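Local coordinates for vacuolar protein sorting-associated protein 53 (Saccharomyces cerevisiae, PDB 3NS4) that serves in the GARP tethering complex, linking endosome-derived vesicles to the late Golgi for retrograde transport, this chain being the helical C-terminal domain of the Vps53 subunit, at residues Pro128-Ser140 and Leu167-Thr179. The protein carries 2 engineered substitutions. Residues are numbered along the deposited sequence; the frame is centred on the assembly and turned at random.
Sequences PLDSADDYYETYS and LWKKMWSAYNLET. Engineered in segment 167-179: Met171 (natural residue Leu). With BA (barium ion), chain D.
Lys170 opens the contact by running its bent chain past Ala132, bringing NZ near the start of helix 132-140, where Ser131 OG caps Asp134 N. The engineered Met171, a selenomethionine, curls at its second and third torsions, which lays CE against Ala132 CA and Tyr135 CD2, while SE meets Leu129 CD2 at 4.2 Å. One turn on, Ala174 CB lies 3.8 Å from Ala132 CB; two small residues here are consistent with the 8.4 Å approach of the axes of helices 132-140 and 167-178, which cross at -52°. Tyr175, with CG anti to its backbone N (chi1 179°), directs its ring edge at the face of Tyr139 in an offset T-shaped pair, planes 89° apart; its hydroxyl is hydrogen-bonded to Asn146 O, and its CD1 crosses Tyr136 CD1 at 4.1 Å. Asn176, through O and OD1, and Thr179 O bind a barium ion. Glu178 CB sits over one face of Tyr136 in a CH-pi contact, 3.8 Å from the ring centroid, and Thr179 CG2 approaches CE1 of that ring. Replacing Tyr136 with alanine would probably leave Glu178 CB without its aromatic face and open a gap beside Tyr175. Helix 149-159 packs against the pair within the helical bundle: its Trp152 meets Tyr139, Trp172 and Tyr175, and Val155 touches Tyr135.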
loop_
_atom_site.group_PDB
_atom_site.type_symbol
_atom_site.label_atom_id
_atom_site.label_comp_id
_atom_site.label_asym_id
_atom_site.label_seq_id
_atom_site.Cartn_x
_atom_site.Cartn_y
_atom_site.Cartn_z
ATOM N N PRO A 128 1.924 -4.530 -15.309
ATOM C CA PRO A 128 2.189 -3.685 -16.485
ATOM C C PRO A 128 1.012 -2.730 -16.788
ATOM O O PRO A 128 -0.145 -2.979 -16.349
ATOM C CB PRO A 128 2.360 -4.695 -17.622
ATOM C CG PRO A 128 1.693 -5.957 -17.135
ATOM C CD PRO A 128 1.764 -5.960 -15.642
ATOM N N LEU A 129 1.310 -1.648 -17.520
ATOM C CA LEU A 129 0.289 -0.664 -17.939
ATOM C C LEU A 129 0.117 -0.660 -19.456
ATOM O O LEU A 129 0.083 0.405 -20.075
ATOM C CB LEU A 129 0.684 0.731 -17.490
ATOM C CG LEU A 129 0.672 0.917 -15.991
ATOM C CD1 LEU A 129 1.426 2.184 -15.714
ATOM C CD2 LEU A 129 -0.756 0.944 -15.453
ATOM N N ASP A 130 0.022 -1.848 -20.052
ATOM C CA ASP A 130 -0.086 -1.977 -21.499
ATOM C C ASP A 130 -1.515 -1.824 -21.972
ATOM O O ASP A 130 -1.770 -1.192 -23.012
ATOM C CB ASP A 130 0.546 -3.282 -21.969
ATOM C CG ASP A 130 2.069 -3.256 -21.856
ATOM O OD1 ASP A 130 2.698 -2.363 -22.482
ATOM O OD2 ASP A 130 2.639 -4.134 -21.160
ATOM N N SER A 131 -2.454 -2.398 -21.226
ATOM C CA SER A 131 -3.852 -2.182 -21.565
ATOM C C SER A 131 -4.633 -1.707 -20.351
ATOM O O SER A 131 -4.473 -2.222 -19.254
ATOM C CB SER A 131 -4.510 -3.396 -22.238
ATOM O OG SER A 131 -4.889 -4.386 -21.310
ATOM N N ALA A 132 -5.463 -0.700 -20.565
ATOM C CA ALA A 132 -6.259 -0.162 -19.491
ATOM C C ALA A 132 -7.157 -1.233 -18.873
ATOM O O ALA A 132 -7.463 -1.163 -17.664
ATOM C CB ALA A 132 -7.079 1.006 -19.989
ATOM N N ASP A 133 -7.539 -2.218 -19.699
ATOM C CA ASP A 133 -8.455 -3.303 -19.314
ATOM C C ASP A 133 -7.747 -4.331 -18.452
ATOM O O ASP A 133 -8.265 -4.728 -17.399
ATOM C CB ASP A 133 -9.096 -4.004 -20.547
ATOM C CG ASP A 133 -10.023 -3.081 -21.393
ATOM O OD1 ASP A 133 -10.504 -2.041 -20.888
ATOM O OD2 ASP A 133 -10.307 -3.420 -22.574
ATOM N N ASP A 134 -6.572 -4.775 -18.894
ATOM C CA ASP A 134 -5.837 -5.781 -18.122
ATOM C C ASP A 134 -5.471 -5.221 -16.789
ATOM O O ASP A 134 -5.446 -5.956 -15.793
ATOM C CB ASP A 134 -4.581 -6.314 -18.830
ATOM C CG ASP A 134 -4.892 -7.399 -19.867
ATOM O OD1 ASP A 134 -6.037 -7.927 -19.903
ATOM O OD2 ASP A 134 -3.973 -7.738 -20.644
ATOM N N TYR A 135 -5.191 -3.918 -16.774
ATOM C CA TYR A 135 -4.805 -3.258 -15.535
ATOM C C TYR A 135 -5.969 -3.183 -14.592
ATOM O O TYR A 135 -5.794 -3.383 -13.392
ATOM C CB TYR A 135 -4.164 -1.890 -15.737
ATOM C CG TYR A 135 -3.804 -1.203 -14.436
ATOM C CD1 TYR A 135 -2.869 -1.750 -13.549
ATOM C CD2 TYR A 135 -4.383 0.003 -14.092
ATOM C CE1 TYR A 135 -2.541 -1.097 -12.335
ATOM C CE2 TYR A 135 -4.054 0.663 -12.913
ATOM C CZ TYR A 135 -3.144 0.118 -12.047
ATOM O OH TYR A 135 -2.887 0.812 -10.895
ATOM N N TYR A 136 -7.158 -2.922 -15.120
ATOM C CA TYR A 136 -8.323 -2.917 -14.257
ATOM C C TYR A 136 -8.513 -4.305 -13.621
ATOM O O TYR A 136 -8.685 -4.410 -12.401
ATOM C CB TYR A 136 -9.602 -2.467 -14.969
ATOM C CG TYR A 136 -10.813 -2.808 -14.117
ATOM C CD1 TYR A 136 -11.138 -2.055 -12.977
ATOM C CD2 TYR A 136 -11.598 -3.931 -14.409
ATOM C CE1 TYR A 136 -12.234 -2.407 -12.167
ATOM C CE2 TYR A 136 -12.690 -4.288 -13.606
ATOM C CZ TYR A 136 -13.005 -3.526 -12.486
ATOM O OH TYR A 136 -14.086 -3.898 -11.695
ATOM N N GLU A 137 -8.469 -5.366 -14.433
ATOM C CA GLU A 137 -8.658 -6.730 -13.896
ATOM C C GLU A 137 -7.802 -6.983 -12.680
ATOM O O GLU A 137 -8.288 -7.506 -11.668
ATOM C CB GLU A 137 -8.413 -7.838 -14.934
ATOM C CG GLU A 137 -9.424 -7.843 -16.070
ATOM C CD GLU A 137 -10.893 -7.944 -15.588
ATOM O OE1 GLU A 137 -11.167 -8.507 -14.503
ATOM O OE2 GLU A 137 -11.791 -7.452 -16.305
ATOM N N THR A 138 -6.543 -6.573 -12.764
ATOM C CA THR A 138 -5.666 -6.848 -11.668
ATOM C C THR A 138 -5.835 -5.809 -10.529
ATOM O O THR A 138 -5.722 -6.166 -9.338
ATOM C CB THR A 138 -4.194 -7.061 -12.119
ATOM O OG1 THR A 138 -3.523 -5.816 -12.140
ATOM C CG2 THR A 138 -4.098 -7.755 -13.505
ATOM N N TYR A 139 -6.135 -4.551 -10.867
ATOM C CA TYR A 139 -6.347 -3.540 -9.822
ATOM C C TYR A 139 -7.528 -3.939 -8.917
ATOM O O TYR A 139 -7.422 -3.940 -7.676
ATOM C CB TYR A 139 -6.561 -2.144 -10.399
ATOM C CG TYR A 139 -6.770 -1.139 -9.321
ATOM C CD1 TYR A 139 -5.720 -0.329 -8.888
ATOM C CD2 TYR A 139 -7.996 -1.016 -8.688
ATOM C CE1 TYR A 139 -5.892 0.602 -7.845
ATOM C CE2 TYR A 139 -8.170 -0.092 -7.644
ATOM C CZ TYR A 139 -7.101 0.704 -7.235
ATOM O OH TYR A 139 -7.272 1.599 -6.227
ATOM N N SER A 140 -8.649 -4.313 -9.521
ATOM C CA SER A 140 -9.797 -4.695 -8.711
ATOM C C SER A 140 -9.524 -6.011 -7.992
ATOM O O SER A 140 -9.979 -6.199 -6.850
ATOM C CB SER A 140 -11.017 -4.836 -9.566
ATOM O OG SER A 140 -10.693 -5.734 -10.597
ATOM N N LEU A 167 -3.025 9.728 -21.076
ATOM C CA LEU A 167 -2.766 8.412 -20.543
ATOM C C LEU A 167 -3.578 8.154 -19.258
ATOM O O LEU A 167 -4.073 7.049 -19.044
ATOM C CB LEU A 167 -1.272 8.267 -20.315
ATOM C CG LEU A 167 -0.695 7.023 -19.650
ATOM C CD1 LEU A 167 -1.319 5.686 -20.138
ATOM C CD2 LEU A 167 0.817 7.049 -19.865
ATOM N N TRP A 168 -3.707 9.160 -18.400
ATOM C CA TRP A 168 -4.514 9.011 -17.198
ATOM C C TRP A 168 -5.978 8.684 -17.511
ATOM O O TRP A 168 -6.564 7.766 -16.936
ATOM C CB TRP A 168 -4.422 10.268 -16.361
ATOM C CG TRP A 168 -3.229 10.286 -15.490
ATOM C CD1 TRP A 168 -1.940 10.513 -15.866
ATOM C CD2 TRP A 168 -3.204 10.068 -14.063
ATOM N NE1 TRP A 168 -1.103 10.438 -14.765
ATOM C CE2 TRP A 168 -1.855 10.174 -13.648
ATOM C CE3 TRP A 168 -4.191 9.779 -13.101
ATOM C CZ2 TRP A 168 -1.468 10.030 -12.307
ATOM C CZ3 TRP A 168 -3.808 9.634 -11.767
ATOM C CH2 TRP A 168 -2.450 9.764 -11.385
ATOM N N LYS A 169 -6.561 9.435 -18.437
ATOM C CA LYS A 169 -7.928 9.181 -18.875
ATOM C C LYS A 169 -8.018 7.834 -19.551
ATOM O O LYS A 169 -9.034 7.173 -19.443
ATOM C CB LYS A 169 -8.421 10.251 -19.849
ATOM C CG LYS A 169 -8.801 11.552 -19.208
ATOM C CD LYS A 169 -9.349 12.545 -20.232
ATOM C CE LYS A 169 -9.943 13.785 -19.546
ATOM N NZ LYS A 169 -10.457 14.798 -20.497
ATOM N N LYS A 170 -6.963 7.453 -20.266
ATOM C CA LYS A 170 -6.891 6.171 -20.972
ATOM C C LYS A 170 -7.025 5.073 -19.887
ATOM O O LYS A 170 -7.769 4.085 -20.031
ATOM C CB LYS A 170 -5.552 6.093 -21.779
ATOM C CG LYS A 170 -5.391 5.038 -22.939
ATOM C CD LYS A 170 -4.973 3.609 -22.474
ATOM C CE LYS A 170 -4.859 2.579 -23.642
ATOM N NZ LYS A 170 -4.397 1.158 -23.285
HETATM N N MSE A 171 -6.351 5.298 -18.764
HETATM C CA MSE A 171 -6.328 4.328 -17.700
HETATM C C MSE A 171 -7.602 4.351 -16.903
HETATM O O MSE A 171 -8.156 3.312 -16.535
HETATM C CB MSE A 171 -5.139 4.610 -16.776
HETATM C CG MSE A 171 -3.768 4.314 -17.372
HETATM SE SE MSE A 171 -3.603 2.514 -18.177
HETATM C CE MSE A 171 -4.722 1.476 -16.940
ATOM N N TRP A 172 -8.046 5.564 -16.641
ATOM C CA TRP A 172 -9.186 5.805 -15.818
ATOM C C TRP A 172 -10.497 5.334 -16.411
ATOM O O TRP A 172 -11.392 4.869 -15.704
ATOM C CB TRP A 172 -9.256 7.298 -15.554
ATOM C CG TRP A 172 -10.553 7.692 -15.031
ATOM C CD1 TRP A 172 -11.562 8.277 -15.726
ATOM C CD2 TRP A 172 -11.032 7.478 -13.707
ATOM N NE1 TRP A 172 -12.649 8.468 -14.906
ATOM C CE2 TRP A 172 -12.354 7.984 -13.660
ATOM C CE3 TRP A 172 -10.474 6.913 -12.555
ATOM C CZ2 TRP A 172 -13.130 7.953 -12.500
ATOM C CZ3 TRP A 172 -11.234 6.888 -11.397
ATOM C CH2 TRP A 172 -12.558 7.408 -11.378
ATOM N N SER A 173 -10.623 5.485 -17.717
ATOM C CA SER A 173 -11.838 5.110 -18.384
ATOM C C SER A 173 -12.194 3.699 -18.080
ATOM O O SER A 173 -13.350 3.415 -17.808
ATOM C CB SER A 173 -11.725 5.258 -19.900
ATOM O OG SER A 173 -12.807 4.591 -20.548
ATOM N N ALA A 174 -11.217 2.804 -18.139
ATOM C CA ALA A 174 -11.536 1.390 -17.925
ATOM C C ALA A 174 -12.021 1.197 -16.507
ATOM O O ALA A 174 -13.050 0.541 -16.284
ATOM C CB ALA A 174 -10.370 0.485 -18.255
ATOM N N TYR A 175 -11.316 1.827 -15.570
ATOM C CA TYR A 175 -11.677 1.752 -14.170
ATOM C C TYR A 175 -13.083 2.287 -13.909
ATOM O O TYR A 175 -13.948 1.590 -13.332
ATOM C CB TYR A 175 -10.696 2.554 -13.355
ATOM C CG TYR A 175 -11.015 2.556 -11.895
ATOM C CD1 TYR A 175 -10.616 1.502 -11.071
ATOM C CD2 TYR A 175 -11.692 3.620 -11.322
ATOM C CE1 TYR A 175 -10.886 1.508 -9.696
ATOM C CE2 TYR A 175 -11.978 3.634 -9.957
ATOM C CZ TYR A 175 -11.576 2.578 -9.149
ATOM O OH TYR A 175 -11.881 2.597 -7.806
ATOM N N ASN A 176 -13.291 3.531 -14.329
ATOM C CA ASN A 176 -14.556 4.170 -14.115
ATOM C C ASN A 176 -15.640 3.298 -14.701
ATOM O O ASN A 176 -16.521 2.886 -13.974
ATOM C CB ASN A 176 -14.582 5.574 -14.697
ATOM C CG ASN A 176 -15.968 6.136 -14.762
ATOM O OD1 ASN A 176 -16.576 6.450 -13.752
ATOM N ND2 ASN A 176 -16.490 6.245 -15.958
ATOM N N LEU A 177 -15.546 2.964 -15.985
ATOM C CA LEU A 177 -16.571 2.170 -16.684
ATOM C C LEU A 177 -17.029 0.934 -15.917
ATOM O O LEU A 177 -18.184 0.533 -16.047
ATOM C CB LEU A 177 -16.097 1.751 -18.067
ATOM C CG LEU A 177 -17.049 0.884 -18.882
ATOM C CD1 LEU A 177 -18.153 1.717 -19.498
ATOM C CD2 LEU A 177 -16.267 0.180 -19.968
ATOM N N GLU A 178 -16.140 0.354 -15.106
ATOM C CA GLU A 178 -16.474 -0.852 -14.308
ATOM C C GLU A 178 -16.821 -0.611 -12.818
ATOM O O GLU A 178 -17.224 -1.541 -12.116
ATOM C CB GLU A 178 -15.353 -1.899 -14.422
ATOM C CG GLU A 178 -15.115 -2.437 -15.849
ATOM C CD GLU A 178 -16.113 -3.514 -16.308
ATOM O OE1 GLU A 178 -16.553 -4.344 -15.465
ATOM O OE2 GLU A 178 -16.415 -3.553 -17.532
ATOM N N THR A 179 -16.684 0.626 -12.340
ATOM C CA THR A 179 -16.968 0.903 -10.933
ATOM C C THR A 179 -17.984 2.023 -10.705
ATOM O O THR A 179 -18.909 2.228 -11.501
ATOM C CB THR A 179 -15.633 1.163 -10.126
ATOM O OG1 THR A 179 -14.896 2.208 -10.744
ATOM C CG2 THR A 179 -14.699 -0.112 -10.053
HETATM BA BA BA D . -18.802 4.585 -13.293
#